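PDB 2NO4: (S)-2-haloacid dehalogenase 4A from Burkholderia cepacia, which catalyses the hydrolytic dehalogenation of short-chain (S)-2-haloalkanoic acids to the corresponding (R)-2-hydroxyalkanoic acids, inverting the configuration at the halogen-bearing carbon. Local coordinates for residues 74-79 with 94-98. Sequence-based numbering, arbitrary orientation.
Sequences TDEALT and KDRLM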
loop_
_atom_site.group_PDB
_atom_site.type_symbol
_atom_site.label_atom_id
_atom_site.label_comp_id
_atom_site.label_asym_id
_atom_site.label_seq_id
_atom_site.Cartn_x
_atom_site.Cartn_y
_atom_site.Cartn_z
ATOM N N THR B 74 11.355 -7.065 -1.292
ATOM C CA THR B 74 11.896 -6.469 -2.512
ATOM C C THR B 74 11.978 -7.542 -3.614
ATOM O O THR B 74 11.571 -7.315 -4.743
ATOM C CB THR B 74 13.264 -5.777 -2.249
ATOM O OG1 THR B 74 13.081 -4.796 -1.214
ATOM C CG2 THR B 74 13.812 -5.082 -3.534
ATOM N N ASP B 75 12.499 -8.712 -3.248
ATOM C CA ASP B 75 12.615 -9.876 -4.119
ATOM C C ASP B 75 11.226 -10.358 -4.606
ATOM O O ASP B 75 10.995 -10.517 -5.812
ATOM C CB ASP B 75 13.396 -10.974 -3.345
ATOM C CG ASP B 75 13.799 -12.151 -4.222
ATOM O OD1 ASP B 75 12.941 -12.987 -4.549
ATOM O OD2 ASP B 75 14.986 -12.233 -4.588
ATOM N N GLU B 76 10.301 -10.565 -3.671
ATOM C CA GLU B 76 8.946 -11.007 -3.988
ATOM C C GLU B 76 8.216 -10.007 -4.917
ATOM O O GLU B 76 7.549 -10.409 -5.854
ATOM C CB GLU B 76 8.140 -11.224 -2.704
ATOM C CG GLU B 76 8.666 -12.431 -1.902
ATOM C CD GLU B 76 8.059 -12.537 -0.506
ATOM O OE1 GLU B 76 7.428 -11.563 -0.025
ATOM O OE2 GLU B 76 8.266 -13.607 0.136
ATOM N N ALA B 77 8.364 -8.718 -4.618
ATOM C CA ALA B 77 7.777 -7.636 -5.432
ATOM C C ALA B 77 8.355 -7.605 -6.847
ATOM O O ALA B 77 7.624 -7.384 -7.819
ATOM C CB ALA B 77 7.946 -6.247 -4.705
ATOM N N LEU B 78 9.666 -7.841 -6.974
ATOM C CA LEU B 78 10.289 -7.829 -8.283
ATOM C C LEU B 78 9.830 -9.036 -9.092
ATOM O O LEU B 78 9.536 -8.907 -10.267
ATOM C CB LEU B 78 11.808 -7.853 -8.203
ATOM C CG LEU B 78 12.602 -7.911 -9.531
ATOM C CD1 LEU B 78 12.275 -6.736 -10.456
ATOM C CD2 LEU B 78 14.119 -8.003 -9.243
ATOM N N THR B 79 9.817 -10.208 -8.455
ATOM C CA THR B 79 9.373 -11.450 -9.094
ATOM C C THR B 79 7.953 -11.278 -9.617
ATOM O O THR B 79 7.655 -11.636 -10.754
ATOM C CB THR B 79 9.478 -12.605 -8.075
ATOM O OG1 THR B 79 10.871 -12.834 -7.830
ATOM C CG2 THR B 79 8.829 -13.879 -8.616
ATOM N N LYS B 94 16.160 -10.717 -12.918
ATOM C CA LYS B 94 16.011 -10.678 -11.455
ATOM C C LYS B 94 17.355 -10.490 -10.733
ATOM O O LYS B 94 17.481 -9.609 -9.870
ATOM C CB LYS B 94 15.286 -11.916 -10.936
ATOM C CG LYS B 94 14.894 -11.832 -9.482
ATOM C CD LYS B 94 14.033 -13.025 -9.107
ATOM C CE LYS B 94 13.975 -13.134 -7.608
ATOM N NZ LYS B 94 13.057 -14.221 -7.147
ATOM N N ASP B 95 18.339 -11.311 -11.091
ATOM C CA ASP B 95 19.689 -11.204 -10.524
ATOM C C ASP B 95 20.275 -9.819 -10.737
ATOM O O ASP B 95 20.786 -9.214 -9.804
ATOM C CB ASP B 95 20.625 -12.265 -11.138
ATOM C CG ASP B 95 20.226 -13.712 -10.773
ATOM O OD1 ASP B 95 19.480 -13.935 -9.783
ATOM O OD2 ASP B 95 20.670 -14.654 -11.491
ATOM N N ARG B 96 20.222 -9.327 -11.976
ATOM C CA ARG B 96 20.715 -7.989 -12.334
ATOM C C ARG B 96 20.029 -6.868 -11.559
ATOM O O ARG B 96 20.674 -5.932 -11.057
ATOM C CB ARG B 96 20.522 -7.724 -13.827
ATOM C CG ARG B 96 21.617 -8.324 -14.708
ATOM C CD ARG B 96 21.425 -7.902 -16.180
ATOM N NE ARG B 96 21.950 -6.548 -16.391
ATOM C CZ ARG B 96 23.127 -6.288 -16.963
ATOM N NH1 ARG B 96 23.883 -7.287 -17.420
ATOM N NH2 ARG B 96 23.544 -5.028 -17.095
ATOM N N LEU B 97 18.711 -6.959 -11.466
ATOM C CA LEU B 97 17.918 -5.883 -10.816
ATOM C C LEU B 97 18.076 -5.875 -9.280
ATOM O O LEU B 97 18.196 -4.813 -8.666
ATOM C CB LEU B 97 16.463 -5.952 -11.279
ATOM C CG LEU B 97 16.189 -5.512 -12.739
ATOM C CD1 LEU B 97 14.705 -5.651 -13.077
ATOM C CD2 LEU B 97 16.625 -4.089 -12.961
ATOM N N MET B 98 18.130 -7.063 -8.678
ATOM C CA MET B 98 18.444 -7.196 -7.239
ATOM C C MET B 98 19.870 -6.724 -6.889
ATOM O O MET B 98 20.066 -6.069 -5.861
ATOM C CB MET B 98 18.196 -8.638 -6.757
ATOM C CG MET B 98 16.716 -9.082 -6.768
ATOM S SD MET B 98 15.568 -8.020 -5.822
ATOM C CE MET B 98 15.995 -8.389 -4.106
#
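K94 reaches across to D75 and T79, one helical turn apart, and its NZ donates to both. K94 NZ meets D75 OD1 on its syn side, 30° out of the carboxylate plane, at 2.9 Å, closing a salt bridge. The second bond runs from K94 NZ to T79 OG1, at 2.7 Å. The ammonium can span the gap because the lysine is extended throughout, with CG anti to the backbone N (chi1 -170°). T79 OG1 in turn donates to D75 O at 3.1 Å; the hydroxyl sits above that carbonyl's plane, and the same oxygen also accepts T79 N, the regular helix bond. Helices 70-84 and 90-102 pair here within the helical cap of the HAD-superfamily fold, apart from the Rossmann-like core; their local axes approach to 10.8 Å, 134° between chain directions. Beside the polar cluster the side-chain packing is mainly apolar: L78 CD2 lies 3.7 Å from both L97 CB and M98 SD. M98, bent at chi2 and chi3, turns its methyl CE over the start of segment 74-79, 3.7 Å from D75 CB. T74 CG2 comes to 4.0 Å from M98 CE, while its OG1 is hydrogen-bonded to F70 O and Q54 NE2.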